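Local coordinates for Lmo0794 protein (Listeria monocytogenes, PDB 3EW7) that is of unknown function but probably binds NAD(P) and may act as an oxidoreductase, at residues I6-R11 / R15-A20; V64-Y69 / D196-P201. The protein carries 3 engineered substitutions. All blocks are in the same frame, centred on the assembly; numbering follows the deposited sequence.

Interaction 1: I6-R11 / R15-A20; sequences IGATGR and RILEEA
Arg15 meets the first turn of its own helix at Arg11, four residues back: its CG lies near Arg11 O and its CD also stays near that oxygen, so the aliphatic part of the chain, not the guanidinium, does the touching. Bends at the second and third torsions (chi2 -87°) fold the outer half of Arg15 over, and the two like-charged heads stay well apart, with Arg11 NE 6.9 Å from Arg15 NE. The CB of Arg11 is turned away from the later turn. Leu17 makes the second contact. Its CA-CB bond is directed at the loop, CG stands anti to the backbone N (chi1 176°), and CD1 comes to 3.9 Å from Ala8 CB, a plain apolar touch of one methyl on another. The two backbones approach here to 6.4 Å between Ala8 CA and Leu17 CA, a spacing filled by the Ala8 methyl and the Leu17 side chain. Further along, Glu19 N bonds to Arg15 O and Ala20 N to Ile16 O, keeping this turn regular. Gly7 and Gly10 are the first two glycines of the GxxGxxG motif of a Rossmann fold, the glycine-rich turn between first strand and first helix that in relatives lies against the dinucleotide; a similar role is probable here. Gly7 has a positive phi (90°), where a CB would press on the preceding carbonyl oxygen. Its own O accepts Gly10 N, and Gly10 is the N-cap residue of the helix. Around the pair, Ala8 and Leu17 also pack on strand 26-31, through Ala29 and Val27 respectively, while Arg11 and Arg15 both rest on Met187 at the start of helix 187-199.

Interaction 2: V64-Y69 / D196-P201; sequences VVVDAY and DEIERP
Val64 and Ile198 bring strand 64-67 and the last turn of helix 187-199 closest together, with 7.7 Å between Val64 CA and Ile198 CA, and no hydrogen bond joins the two backbones. Ile198 fills the interval. Its CG1 stands anti to the carbonyl carbon (chi1 -73°) and chi2 is fully extended, which carries CD1 out toward the strand. That methyl reaches both valines, lying 4.1 Å from Val64 CG1 and 4.0 Å from Val66 CG2; the isoleucine runs at about a right angle to the Val66 side chain. Its other branch, CG2, meets Val64 CG2 at 4.1 Å. The CB of Val65, between the two valines, is directed away from the helix. This is helix-on-sheet packing in a Rossmann-like alpha/beta fold: strand 64-67 runs between strands 2-6 and 97-101 of the parallel sheet, and Ile198 also touches Ile3 of the former. Beyond this apolar patch the helix ends at Glu199, and Arg200, the first residue past it, pairs with two acids of its own segment. Arg200 NH2 lies 2.7 Å from Glu199 OE1 in a salt bridge, and the Asp196 carboxylate sits at the guanidinium edge, in its plane, with a weak bond from Arg200 NH1 to Asp196 OD1. Glu199 CB lies above one guanidinium face, toward its rim, and Arg23 bridges to the same two acids.

From the N terminus, strand 2-6 runs into the glycine-rich turn, and interaction 1 closes this short loop against the helix that follows it. Interaction 2 opens only later and, across 126 intervening residues, brings helix 187-199 back onto strand 64-67; the contacts lie in series, neither nested nor crossed. They adjoin through neighbouring strands: Ile6 N and O probably hydrogen-bond to Val66 O and Ala68 N, and Ile6 CD1 packs on Val65 CG1. Ile16 CD1 also meets Val66 CG1, so helices 11-22 and 187-199 both reach Val66. Thus the first beta-alpha unit and a late helix are tied to the same central strand.

Interaction 1: I6-R11 / R15-A20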
loop_
_atom_site.group_PDB
_atom_site.type_symbol
_atom_site.label_atom_id
_atom_site.label_comp_id
_atom_site.label_asym_id
_atom_site.label_seq_id
_atom_site.Cartn_x
_atom_site.Cartn_y
_atom_site.Cartn_z
ATOM N N ILE A 6 4.557 -2.554 -0.843
ATOM C CA ILE A 6 4.107 -3.896 -1.170
ATOM C C ILE A 6 3.280 -3.771 -2.446
ATOM O O ILE A 6 2.322 -2.992 -2.500
ATOM C CB ILE A 6 3.219 -4.471 -0.056
ATOM C CG1 ILE A 6 4.038 -4.605 1.231
ATOM C CG2 ILE A 6 2.649 -5.814 -0.481
ATOM C CD1 ILE A 6 3.203 -4.821 2.476
ATOM N N GLY A 7 3.659 -4.537 -3.466
ATOM C CA GLY A 7 2.959 -4.497 -4.737
ATOM C C GLY A 7 3.568 -3.449 -5.645
ATOM O O GLY A 7 2.882 -2.874 -6.496
ATOM N N ALA A 8 4.868 -3.216 -5.471
ATOM C CA ALA A 8 5.593 -2.211 -6.236
ATOM C C ALA A 8 5.737 -2.496 -7.720
ATOM O O ALA A 8 6.525 -1.841 -8.403
ATOM C CB ALA A 8 6.965 -1.997 -5.617
ATOM N N THR A 9 4.976 -3.466 -8.215
ATOM C CA THR A 9 5.012 -3.840 -9.624
ATOM C C THR A 9 3.704 -3.501 -10.329
ATOM O O THR A 9 3.698 -3.169 -11.511
ATOM C CB THR A 9 5.297 -5.345 -9.768
ATOM O OG1 THR A 9 6.714 -5.552 -9.773
ATOM C CG2 THR A 9 4.673 -5.902 -11.046
ATOM N N GLY A 10 2.602 -3.582 -9.591
ATOM C CA GLY A 10 1.298 -3.283 -10.151
ATOM C C GLY A 10 1.115 -1.818 -10.497
ATOM O O GLY A 10 1.927 -0.967 -10.135
ATOM N N ARG A 11 0.025 -1.528 -11.196
ATOM C CA ARG A 11 -0.301 -0.179 -11.638
ATOM C C ARG A 11 -0.131 0.880 -10.561
ATOM O O ARG A 11 0.690 1.779 -10.690
ATOM C CB ARG A 11 -1.741 -0.129 -12.157
ATOM C CG ARG A 11 -2.200 1.237 -12.664
ATOM C CD ARG A 11 -2.228 1.291 -14.190
ATOM N NE ARG A 11 -2.805 2.535 -14.711
ATOM C CZ ARG A 11 -4.110 2.819 -14.724
ATOM N NH1 ARG A 11 -4.996 1.950 -14.240
ATOM N NH2 ARG A 11 -4.527 3.976 -15.225
ATOM N N ARG A 15 3.587 3.522 -9.452
ATOM C CA ARG A 15 3.745 4.971 -9.441
ATOM C C ARG A 15 4.034 5.410 -8.026
ATOM O O ARG A 15 4.950 6.190 -7.792
ATOM C CB ARG A 15 2.475 5.687 -9.913
ATOM C CG ARG A 15 1.531 4.855 -10.761
ATOM C CD ARG A 15 1.851 4.887 -12.251
ATOM N NE ARG A 15 2.937 5.806 -12.587
ATOM C CZ ARG A 15 4.153 5.421 -12.969
ATOM N NH1 ARG A 15 4.448 4.126 -13.067
ATOM N NH2 ARG A 15 5.071 6.335 -13.257
ATOM N N ILE A 16 3.241 4.916 -7.081
ATOM C CA ILE A 16 3.447 5.279 -5.697
ATOM C C ILE A 16 4.937 5.207 -5.412
ATOM O O ILE A 16 5.499 6.066 -4.736
ATOM C CB ILE A 16 2.684 4.348 -4.759
ATOM C CG1 ILE A 16 1.181 4.616 -4.911
ATOM C CG2 ILE A 16 3.139 4.562 -3.325
ATOM C CD1 ILE A 16 0.304 3.888 -3.911
ATOM N N LEU A 17 5.589 4.201 -5.971
ATOM C CA LEU A 17 7.016 4.050 -5.767
ATOM C C LEU A 17 7.779 5.154 -6.464
ATOM O O LEU A 17 8.634 5.791 -5.847
ATOM C CB LEU A 17 7.495 2.683 -6.260
ATOM C CG LEU A 17 9.010 2.468 -6.162
ATOM C CD1 LEU A 17 9.347 1.036 -5.763
ATOM C CD2 LEU A 17 9.644 2.845 -7.500
ATOM N N GLU A 18 7.486 5.380 -7.744
ATOM C CA GLU A 18 8.170 6.443 -8.493
ATOM C C GLU A 18 8.058 7.776 -7.765
ATOM O O GLU A 18 9.067 8.391 -7.427
ATOM C CB GLU A 18 7.592 6.591 -9.911
ATOM C CG GLU A 18 8.125 5.579 -10.928
ATOM C CD GLU A 18 9.653 5.501 -10.936
ATOM O OE1 GLU A 18 10.314 6.563 -11.047
ATOM O OE2 GLU A 18 10.191 4.371 -10.832
ATOM N N GLU A 19 6.817 8.202 -7.533
ATOM C CA GLU A 19 6.497 9.448 -6.835
ATOM C C GLU A 19 7.282 9.542 -5.530
ATOM O O GLU A 19 7.807 10.602 -5.181
ATOM C CB GLU A 19 4.992 9.500 -6.536
ATOM C CG GLU A 19 4.503 10.786 -5.893
ATOM C CD GLU A 19 4.716 11.994 -6.781
ATOM O OE1 GLU A 19 4.570 11.843 -8.009
ATOM O OE2 GLU A 19 5.015 13.088 -6.259
ATOM N N ALA A 20 7.357 8.431 -4.808
ATOM C CA ALA A 20 8.087 8.419 -3.557
ATOM C C ALA A 20 9.579 8.677 -3.789
ATOM O O ALA A 20 10.167 9.587 -3.192
ATOM C CB ALA A 20 7.877 7.093 -2.858
#

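Interaction 2: V64-Y69 / D196-P201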
loop_
_atom_site.group_PDB
_atom_site.type_symbol
_atom_site.label_atom_id
_atom_site.label_comp_id
_atom_site.label_asym_id
_atom_site.label_seq_id
_atom_site.Cartn_x
_atom_site.Cartn_y
_atom_site.Cartn_z
ATOM N N VAL A 64 7.043 3.945 6.893
ATOM C CA VAL A 64 5.730 3.749 6.294
ATOM C C VAL A 64 5.718 2.538 5.391
ATOM O O VAL A 64 6.650 2.309 4.631
ATOM C CB VAL A 64 5.306 4.953 5.428
ATOM C CG1 VAL A 64 4.069 4.589 4.603
ATOM C CG2 VAL A 64 4.991 6.146 6.315
ATOM N N VAL A 65 4.652 1.761 5.480
ATOM C CA VAL A 65 4.499 0.595 4.624
ATOM C C VAL A 65 3.218 0.779 3.805
ATOM O O VAL A 65 2.109 0.786 4.353
ATOM C CB VAL A 65 4.401 -0.711 5.449
ATOM C CG1 VAL A 65 4.180 -1.897 4.524
ATOM C CG2 VAL A 65 5.669 -0.914 6.256
ATOM N N VAL A 66 3.382 0.959 2.497
ATOM C CA VAL A 66 2.240 1.122 1.603
ATOM C C VAL A 66 1.766 -0.240 1.139
ATOM O O VAL A 66 2.500 -0.960 0.471
ATOM C CB VAL A 66 2.593 1.949 0.353
ATOM C CG1 VAL A 66 1.436 1.898 -0.642
ATOM C CG2 VAL A 66 2.868 3.386 0.743
ATOM N N ASP A 67 0.542 -0.595 1.503
ATOM C CA ASP A 67 -0.005 -1.873 1.088
ATOM C C ASP A 67 -0.738 -1.684 -0.233
ATOM O O ASP A 67 -1.912 -1.292 -0.263
ATOM C CB ASP A 67 -0.960 -2.441 2.149
ATOM C CG ASP A 67 -1.520 -3.812 1.761
ATOM O OD1 ASP A 67 -1.068 -4.375 0.737
ATOM O OD2 ASP A 67 -2.404 -4.328 2.481
ATOM N N ALA A 68 -0.022 -1.927 -1.324
ATOM C CA ALA A 68 -0.601 -1.816 -2.645
ATOM C C ALA A 68 -0.594 -3.233 -3.205
ATOM O O ALA A 68 0.029 -3.528 -4.230
ATOM C CB ALA A 68 0.227 -0.899 -3.495
ATOM N N TYR A 69 -1.283 -4.117 -2.497
ATOM C CA TYR A 69 -1.374 -5.514 -2.875
ATOM C C TYR A 69 -2.427 -5.710 -3.950
ATOM O O TYR A 69 -3.442 -5.007 -3.978
ATOM C CB TYR A 69 -1.746 -6.335 -1.651
ATOM C CG TYR A 69 -1.770 -7.824 -1.873
ATOM C CD1 TYR A 69 -0.583 -8.546 -1.989
ATOM C CD2 TYR A 69 -2.978 -8.526 -1.896
ATOM C CE1 TYR A 69 -0.596 -9.932 -2.109
ATOM C CE2 TYR A 69 -3.003 -9.909 -2.020
ATOM C CZ TYR A 69 -1.810 -10.603 -2.121
ATOM O OH TYR A 69 -1.821 -11.972 -2.205
ATOM N N ASP A 196 1.259 12.665 -0.446
ATOM C CA ASP A 196 0.962 13.887 0.290
ATOM C C ASP A 196 0.582 13.483 1.717
ATOM O O ASP A 196 1.104 14.031 2.692
ATOM C CB ASP A 196 -0.210 14.654 -0.343
ATOM C CG ASP A 196 0.225 15.533 -1.498
ATOM O OD1 ASP A 196 1.420 15.912 -1.525
ATOM O OD2 ASP A 196 -0.621 15.853 -2.368
ATOM N N GLU A 197 -0.326 12.509 1.797
ATOM C CA GLU A 197 -0.822 11.979 3.045
ATOM C C GLU A 197 0.339 11.380 3.903
ATOM O O GLU A 197 0.265 11.411 5.134
ATOM C CB GLU A 197 -1.896 10.912 2.782
ATOM C CG GLU A 197 -2.488 10.334 4.039
ATOM C CD GLU A 197 -2.961 11.414 4.993
ATOM O OE1 GLU A 197 -3.303 12.526 4.525
ATOM O OE2 GLU A 197 -3.004 11.145 6.211
ATOM N N ILE A 198 1.409 10.891 3.258
ATOM C CA ILE A 198 2.554 10.299 3.937
ATOM C C ILE A 198 3.458 11.385 4.556
ATOM O O ILE A 198 3.971 11.248 5.695
ATOM C CB ILE A 198 3.365 9.473 2.954
ATOM C CG1 ILE A 198 2.639 8.181 2.607
ATOM C CG2 ILE A 198 4.725 9.186 3.509
ATOM C CD1 ILE A 198 3.357 7.277 1.636
ATOM N N GLU A 199 3.637 12.476 3.818
ATOM C CA GLU A 199 4.459 13.611 4.252
ATOM C C GLU A 199 3.716 14.577 5.212
ATOM O O GLU A 199 4.292 15.163 6.147
ATOM C CB GLU A 199 4.929 14.346 2.982
ATOM C CG GLU A 199 5.789 13.528 1.976
ATOM C CD GLU A 199 6.347 14.362 0.802
ATOM O OE1 GLU A 199 5.633 15.211 0.230
ATOM O OE2 GLU A 199 7.505 14.144 0.405
ATOM N N ARG A 200 2.419 14.719 4.977
ATOM C CA ARG A 200 1.605 15.587 5.804
ATOM C C ARG A 200 0.299 14.919 6.192
ATOM O O ARG A 200 -0.777 15.265 5.702
ATOM C CB ARG A 200 1.354 16.907 5.077
ATOM C CG ARG A 200 2.580 17.817 4.966
ATOM C CD ARG A 200 2.491 18.768 3.771
ATOM N NE ARG A 200 3.571 18.498 2.821
ATOM C CZ ARG A 200 3.443 17.785 1.704
ATOM N NH1 ARG A 200 2.270 17.261 1.366
ATOM N NH2 ARG A 200 4.500 17.591 0.926
ATOM N N PRO A 201 0.388 13.961 7.160
ATOM C CA PRO A 201 -0.751 13.198 7.676
ATOM C C PRO A 201 -1.985 14.027 8.014
ATOM O O PRO A 201 -1.909 15.020 8.740
ATOM C CB PRO A 201 -0.177 12.529 8.915
ATOM C CG PRO A 201 1.250 12.348 8.564
ATOM C CD PRO A 201 1.599 13.662 7.944
#